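PDB 3VC5: mandelate racemase/muconate lactonizing protein from Thermobispora bispora, which probably dehydrates D-glucarate to 5-dehydro-4-deoxy-D-glucarate as a magnesium-dependent member of the mandelate racemase/muconate lactonizing enzyme family within the enolase superfamily. Local coordinates for residues Q48-R53 and C416-R421; D37-N42 and A173-K178. All coordinates share one frame; numbering follows the deposited sequence.

How the interactions relate
Both contacts grow from the N-terminal capping domain, and each reaches the same phosphate, probably taken up from the crystallisation liquor, through one side chain. In interaction 1, strand 50-60 and the residues leading into it pack on the loop between helices 403-415 and 423-430; in interaction 2, the loop after strand 25-36 rests on the segment following strand 161-169. Their centres lie 13 Å apart, and Pro-49 joins them: its O is 3.0 Å from Asp-37 N, a probable hydrogen bond, and its CA packs 3.4 Å from His-175 NE2. Arg-421 of interaction 1 and Asn-42 of interaction 2 both bind the phosphate, to which Lys-211, one of two predicted proton acceptors, is also hydrogen-bonded.

Interaction 1: Q48-R53 and C416-R421; sequences QPWALR and CGIRTR. With PO4 (phosphate ion), chain B.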
loop_
_atom_site.group_PDB
_atom_site.type_symbol
_atom_site.label_atom_id
_atom_site.label_comp_id
_atom_site.label_asym_id
_atom_site.label_seq_id
_atom_site.Cartn_x
_atom_site.Cartn_y
_atom_site.Cartn_z
ATOM N N GLN A 48 -7.777 -7.416 -33.880
ATOM C CA GLN A 48 -7.392 -6.919 -35.191
ATOM C C GLN A 48 -5.981 -7.396 -35.556
ATOM O O GLN A 48 -5.235 -7.856 -34.699
ATOM C CB GLN A 48 -7.483 -5.398 -35.238
ATOM C CG GLN A 48 -8.926 -4.881 -35.248
ATOM C CD GLN A 48 -9.019 -3.455 -34.767
ATOM O OE1 GLN A 48 -8.735 -3.162 -33.597
ATOM N NE2 GLN A 48 -9.414 -2.554 -35.661
ATOM N N PRO A 49 -5.605 -7.255 -36.831
ATOM C CA PRO A 49 -4.299 -7.801 -37.233
ATOM C C PRO A 49 -3.083 -7.058 -36.647
ATOM O O PRO A 49 -1.954 -7.594 -36.650
ATOM C CB PRO A 49 -4.298 -7.657 -38.774
ATOM C CG PRO A 49 -5.671 -7.313 -39.167
ATOM C CD PRO A 49 -6.421 -6.788 -37.966
ATOM N N TRP A 50 -3.309 -5.832 -36.198
ATOM C CA TRP A 50 -2.282 -5.042 -35.502
ATOM C C TRP A 50 -2.776 -4.694 -34.110
ATOM O O TRP A 50 -3.927 -4.241 -33.960
ATOM C CB TRP A 50 -1.990 -3.739 -36.241
ATOM C CG TRP A 50 -1.470 -3.934 -37.628
ATOM C CD1 TRP A 50 -2.188 -3.844 -38.807
ATOM C CD2 TRP A 50 -0.122 -4.274 -38.007
ATOM N NE1 TRP A 50 -1.355 -4.084 -39.885
ATOM C CE2 TRP A 50 -0.092 -4.356 -39.419
ATOM C CE3 TRP A 50 1.059 -4.507 -37.290
ATOM C CZ2 TRP A 50 1.073 -4.674 -40.124
ATOM C CZ3 TRP A 50 2.212 -4.819 -37.983
ATOM C CH2 TRP A 50 2.212 -4.891 -39.398
ATOM N N ALA A 51 -1.913 -4.883 -33.110
ATOM C CA ALA A 51 -2.146 -4.390 -31.759
ATOM C C ALA A 51 -1.265 -3.142 -31.588
ATOM O O ALA A 51 -0.168 -3.068 -32.145
ATOM C CB ALA A 51 -1.791 -5.452 -30.719
ATOM N N LEU A 52 -1.771 -2.150 -30.855
ATOM C CA LEU A 52 -1.075 -0.872 -30.675
ATOM C C LEU A 52 -0.529 -0.776 -29.239
ATOM O O LEU A 52 -1.162 -1.251 -28.285
ATOM C CB LEU A 52 -2.090 0.258 -30.858
ATOM C CG LEU A 52 -2.901 0.238 -32.169
ATOM C CD1 LEU A 52 -3.875 1.408 -32.238
ATOM C CD2 LEU A 52 -1.985 0.215 -33.400
ATOM N N ARG A 53 0.594 -0.085 -29.086
ATOM C CA ARG A 53 1.155 0.250 -27.770
ATOM C C ARG A 53 1.838 1.597 -27.893
ATOM O O ARG A 53 2.118 2.062 -29.016
ATOM C CB ARG A 53 2.184 -0.789 -27.273
ATOM C CG ARG A 53 1.633 -2.195 -27.044
ATOM C CD ARG A 53 0.627 -2.277 -25.910
ATOM N NE ARG A 53 1.245 -2.543 -24.604
ATOM C CZ ARG A 53 0.532 -2.687 -23.484
ATOM N NH1 ARG A 53 -0.793 -2.583 -23.546
ATOM N NH2 ARG A 53 1.131 -2.904 -22.304
ATOM N N CYS A 416 -0.190 1.120 -40.500
ATOM C CA CYS A 416 -0.981 -0.080 -40.242
ATOM C C CYS A 416 -2.480 0.166 -40.407
ATOM O O CYS A 416 -3.275 -0.788 -40.468
ATOM C CB CYS A 416 -0.665 -0.640 -38.856
ATOM S SG CYS A 416 -1.450 0.282 -37.492
ATOM N N GLY A 417 -2.868 1.437 -40.468
ATOM C CA GLY A 417 -4.257 1.800 -40.737
ATOM C C GLY A 417 -5.185 1.633 -39.548
ATOM O O GLY A 417 -6.409 1.701 -39.709
ATOM N N ILE A 418 -4.620 1.416 -38.354
ATOM C CA ILE A 418 -5.443 1.287 -37.133
ATOM C C ILE A 418 -4.958 2.302 -36.121
ATOM O O ILE A 418 -3.759 2.466 -35.932
ATOM C CB ILE A 418 -5.386 -0.149 -36.516
ATOM C CG1 ILE A 418 -5.942 -1.170 -37.522
ATOM C CG2 ILE A 418 -6.204 -0.207 -35.224
ATOM C CD1 ILE A 418 -5.794 -2.594 -37.094
ATOM N N ARG A 419 -5.896 2.998 -35.478
ATOM C CA ARG A 419 -5.528 4.029 -34.510
ATOM C C ARG A 419 -6.155 3.815 -33.141
ATOM O O ARG A 419 -5.653 4.343 -32.148
ATOM C CB ARG A 419 -5.890 5.419 -35.024
ATOM C CG ARG A 419 -5.013 5.861 -36.197
ATOM C CD ARG A 419 -3.610 6.128 -35.712
ATOM N NE ARG A 419 -2.636 6.494 -36.755
ATOM C CZ ARG A 419 -1.809 5.626 -37.341
ATOM N NH1 ARG A 419 -1.867 4.333 -37.040
ATOM N NH2 ARG A 419 -0.920 6.052 -38.232
ATOM N N THR A 420 -7.228 3.029 -33.089
ATOM C CA THR A 420 -7.907 2.709 -31.813
ATOM C C THR A 420 -8.424 1.276 -31.901
ATOM O O THR A 420 -9.071 0.905 -32.885
ATOM C CB THR A 420 -9.104 3.661 -31.511
ATOM O OG1 THR A 420 -8.611 4.991 -31.352
ATOM C CG2 THR A 420 -9.819 3.254 -30.241
ATOM N N ARG A 421 -8.137 0.486 -30.864
ATOM C CA ARG A 421 -8.570 -0.900 -30.817
ATOM C C ARG A 421 -10.083 -0.981 -30.953
ATOM O O ARG A 421 -10.826 -0.279 -30.232
ATOM C CB ARG A 421 -8.109 -1.553 -29.507
ATOM C CG ARG A 421 -8.653 -2.960 -29.355
ATOM C CD ARG A 421 -8.144 -3.636 -28.104
ATOM N NE ARG A 421 -8.737 -4.957 -27.965
ATOM C CZ ARG A 421 -8.578 -5.771 -26.920
ATOM N NH1 ARG A 421 -7.840 -5.404 -25.884
ATOM N NH2 ARG A 421 -9.174 -6.963 -26.910
HETATM P P PO4 B . -8.217 -9.504 -24.566
HETATM O O1 PO4 B . -9.149 -10.051 -25.578
HETATM O O2 PO4 B . -6.833 -9.748 -25.129
HETATM O O3 PO4 B . -8.417 -8.059 -24.375
HETATM O O4 PO4 B . -8.434 -10.208 -23.326
HETATM O O HOH W 1 -10.070 0.358 -35.374
#
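Cys-416 sets its CB over one face of the Trp-50 indole, 3.5 Å from the centroid of the five-membered ring and only 7° off its normal, a CH-pi contact that is off-centre on the indole as a whole. The sulfur approaches the same ring obliquely. With chi1 at 77°, SG is tucked between the backbone N and carbonyl carbon of its own residue, where it accepts a hydrogen bond from Ile-418 N and touches Leu-52 CD2.

Ile-418 fills the middle of the contact. Its CG1 branch, anti to the carbonyl carbon (chi1 -62°), carries CD1 to the edge of the Trp-50 ring and to within 3.8 Å of Gln-48 CB, while CG2 faces Leu-52 CD1 at 4.1 Å. Leu-52 spreads its two methyls along the loop backbone: CD1 lies 3.4 Å from Arg-419 O, and CD2 faces Ile-418 O.

The extended Gln-48 side chain runs across Ile-418 and uses both ends of its amide. OE1 accepts a bond from Asp-422 N, and NE2 donates to a water 3.0 Å away that in turn donates to Thr-420 O. These two links fix the rotation of the amide.

Arg-421 is stretched from CG to NE, which carries its guanidinium away from the apolar patch to the phosphate. NH1 and NH2 both donate to O3 of the ion, the NH2 to O3 bond being 2.9 Å long, and NH2 also forms a salt bridge with Asp-423. The Arg-421 side chain is about 7 Å from those of Lys-211 and His-338, the predicted proton acceptors. The packing of the N-terminal domain on a C-terminal segment is consistent with the capping domain of the enolase superfamily, which lies over the barrel beside the probable active site.

Interaction 2: D37-N42 and A173-K178; sequences DPPLLN and AGHPGK. With PO4 (phosphate ion), chain B.
Pro-39 and His-175 bring the two backbones nearest, their CA atoms 5.7 Å apart, with Pro-39 at the centre of an inverse gamma turn and His-175 opening a type II beta turn that ends at Lys-178. The contact joins the N-terminal capping domain to the loop after strand 161-169 of the barrel domain. The His-175 imidazole reaches back over the proline: NE2 donates to Asp-37 O at 2.8 Å, the acceptor close to the ring plane and the donor in the carbonyl plane. The other nitrogen, ND1, is hydrogen-bonded to Tyr-426 OH, so both nitrogens are engaged and the ring's rotation is fixed. Pro-39 CB lies over one imidazole face, 3.9 Å from the centroid, as a CH-pi contact, and CG presses on Gly-174 C at 3.5 Å. A leucine in place of His-175 would probably leave Asp-37 O and Tyr-426 OH without these partners and the turn less firmly tied. The Asp-37 carboxylate is held by His-47 ND1 at OD2 and by Gln-371 NE2 at OD1; His-47 NE2 binds the phosphate. Asn-42, its CG between backbone N and carbonyl carbon (chi1 62°), directs ND2 at that same ion, 2.8 Å from O1.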
loop_
_atom_site.group_PDB
_atom_site.type_symbol
_atom_site.label_atom_id
_atom_site.label_comp_id
_atom_site.label_asym_id
_atom_site.label_seq_id
_atom_site.Cartn_x
_atom_site.Cartn_y
_atom_site.Cartn_z
ATOM N N ASP A 37 -0.814 -9.398 -34.519
ATOM C CA ASP A 37 -1.561 -10.149 -33.526
ATOM C C ASP A 37 -2.457 -11.122 -34.294
ATOM O O ASP A 37 -3.057 -10.725 -35.281
ATOM C CB ASP A 37 -2.480 -9.177 -32.762
ATOM C CG ASP A 37 -2.932 -9.718 -31.407
ATOM O OD1 ASP A 37 -2.287 -10.627 -30.862
ATOM O OD2 ASP A 37 -3.930 -9.190 -30.861
ATOM N N PRO A 38 -2.568 -12.381 -33.834
ATOM C CA PRO A 38 -3.488 -13.325 -34.518
ATOM C C PRO A 38 -4.963 -12.987 -34.274
ATOM O O PRO A 38 -5.267 -12.111 -33.445
ATOM C CB PRO A 38 -3.135 -14.684 -33.878
ATOM C CG PRO A 38 -1.801 -14.497 -33.210
ATOM C CD PRO A 38 -1.794 -13.045 -32.762
ATOM N N PRO A 39 -5.885 -13.681 -34.981
ATOM C CA PRO A 39 -7.334 -13.414 -34.877
ATOM C C PRO A 39 -7.931 -14.132 -33.649
ATOM O O PRO A 39 -8.724 -15.082 -33.761
ATOM C CB PRO A 39 -7.890 -13.965 -36.206
ATOM C CG PRO A 39 -6.934 -15.070 -36.563
ATOM C CD PRO A 39 -5.565 -14.542 -36.136
ATOM N N LEU A 40 -7.534 -13.648 -32.478
ATOM C CA LEU A 40 -7.980 -14.179 -31.207
ATOM C C LEU A 40 -9.417 -13.701 -30.927
ATOM O O LEU A 40 -9.710 -12.503 -30.952
ATOM C CB LEU A 40 -7.023 -13.713 -30.109
ATOM C CG LEU A 40 -5.542 -13.981 -30.355
ATOM C CD1 LEU A 40 -4.672 -13.458 -29.166
ATOM C CD2 LEU A 40 -5.255 -15.441 -30.637
ATOM N N LEU A 41 -10.324 -14.655 -30.718
ATOM C CA LEU A 41 -11.731 -14.350 -30.522
ATOM C C LEU A 41 -12.021 -14.056 -29.051
ATOM O O LEU A 41 -11.396 -14.611 -28.149
ATOM C CB LEU A 41 -12.573 -15.547 -30.997
ATOM C CG LEU A 41 -12.453 -15.849 -32.495
ATOM C CD1 LEU A 41 -12.922 -17.259 -32.790
ATOM C CD2 LEU A 41 -13.330 -14.871 -33.261
ATOM N N ASN A 42 -12.995 -13.190 -28.798
ATOM C CA ASN A 42 -13.367 -12.908 -27.424
ATOM C C ASN A 42 -14.827 -12.416 -27.421
ATOM O O ASN A 42 -15.482 -12.385 -28.476
ATOM C CB ASN A 42 -12.385 -11.887 -26.792
ATOM C CG ASN A 42 -12.409 -10.552 -27.500
ATOM O OD1 ASN A 42 -13.391 -10.216 -28.181
ATOM N ND2 ASN A 42 -11.336 -9.775 -27.349
ATOM N N ALA A 173 -7.838 -19.516 -38.380
ATOM C CA ALA A 173 -6.518 -19.955 -38.823
ATOM C C ALA A 173 -5.648 -18.737 -39.153
ATOM O O ALA A 173 -4.413 -18.793 -39.059
ATOM C CB ALA A 173 -6.660 -20.841 -40.035
ATOM N N GLY A 174 -6.293 -17.638 -39.543
ATOM C CA GLY A 174 -5.573 -16.398 -39.901
ATOM C C GLY A 174 -6.594 -15.295 -40.062
ATOM O O GLY A 174 -7.806 -15.562 -40.003
ATOM N N HIS A 175 -6.129 -14.063 -40.267
ATOM C CA HIS A 175 -7.030 -12.953 -40.586
ATOM C C HIS A 175 -7.521 -13.126 -42.005
ATOM O O HIS A 175 -6.725 -13.467 -42.867
ATOM C CB HIS A 175 -6.280 -11.640 -40.442
ATOM C CG HIS A 175 -6.048 -11.277 -39.012
ATOM N ND1 HIS A 175 -7.035 -10.729 -38.213
ATOM C CD2 HIS A 175 -4.971 -11.466 -38.212
ATOM C CE1 HIS A 175 -6.560 -10.565 -36.987
ATOM N NE2 HIS A 175 -5.317 -11.025 -36.955
ATOM N N PRO A 176 -8.833 -12.928 -42.247
ATOM C CA PRO A 176 -9.358 -13.137 -43.601
ATOM C C PRO A 176 -8.573 -12.273 -44.562
ATOM O O PRO A 176 -8.290 -11.114 -44.255
ATOM C CB PRO A 176 -10.800 -12.629 -43.492
ATOM C CG PRO A 176 -11.177 -12.973 -42.080
ATOM C CD PRO A 176 -9.912 -12.628 -41.289
ATOM N N GLY A 177 -8.192 -12.835 -45.708
ATOM C CA GLY A 177 -7.453 -12.063 -46.687
ATOM C C GLY A 177 -5.958 -11.972 -46.443
ATOM O O GLY A 177 -5.259 -11.340 -47.225
ATOM N N LYS A 178 -5.459 -12.610 -45.376
ATOM C CA LYS A 178 -4.037 -12.536 -44.976
ATOM C C LYS A 178 -3.425 -13.943 -44.744
ATOM O O LYS A 178 -4.160 -14.922 -44.646
ATOM C CB LYS A 178 -3.924 -11.730 -43.694
ATOM C CG LYS A 178 -4.605 -10.349 -43.740
ATOM C CD LYS A 178 -4.283 -9.576 -42.430
ATOM C CE LYS A 178 -4.718 -8.101 -42.387
ATOM N NZ LYS A 178 -5.460 -7.663 -43.580
HETATM P P PO4 B . -8.217 -9.504 -24.566
HETATM O O1 PO4 B . -9.149 -10.051 -25.578
HETATM O O2 PO4 B . -6.833 -9.748 -25.129
HETATM O O3 PO4 B . -8.417 -8.059 -24.375
HETATM O O4 PO4 B . -8.434 -10.208 -23.326
#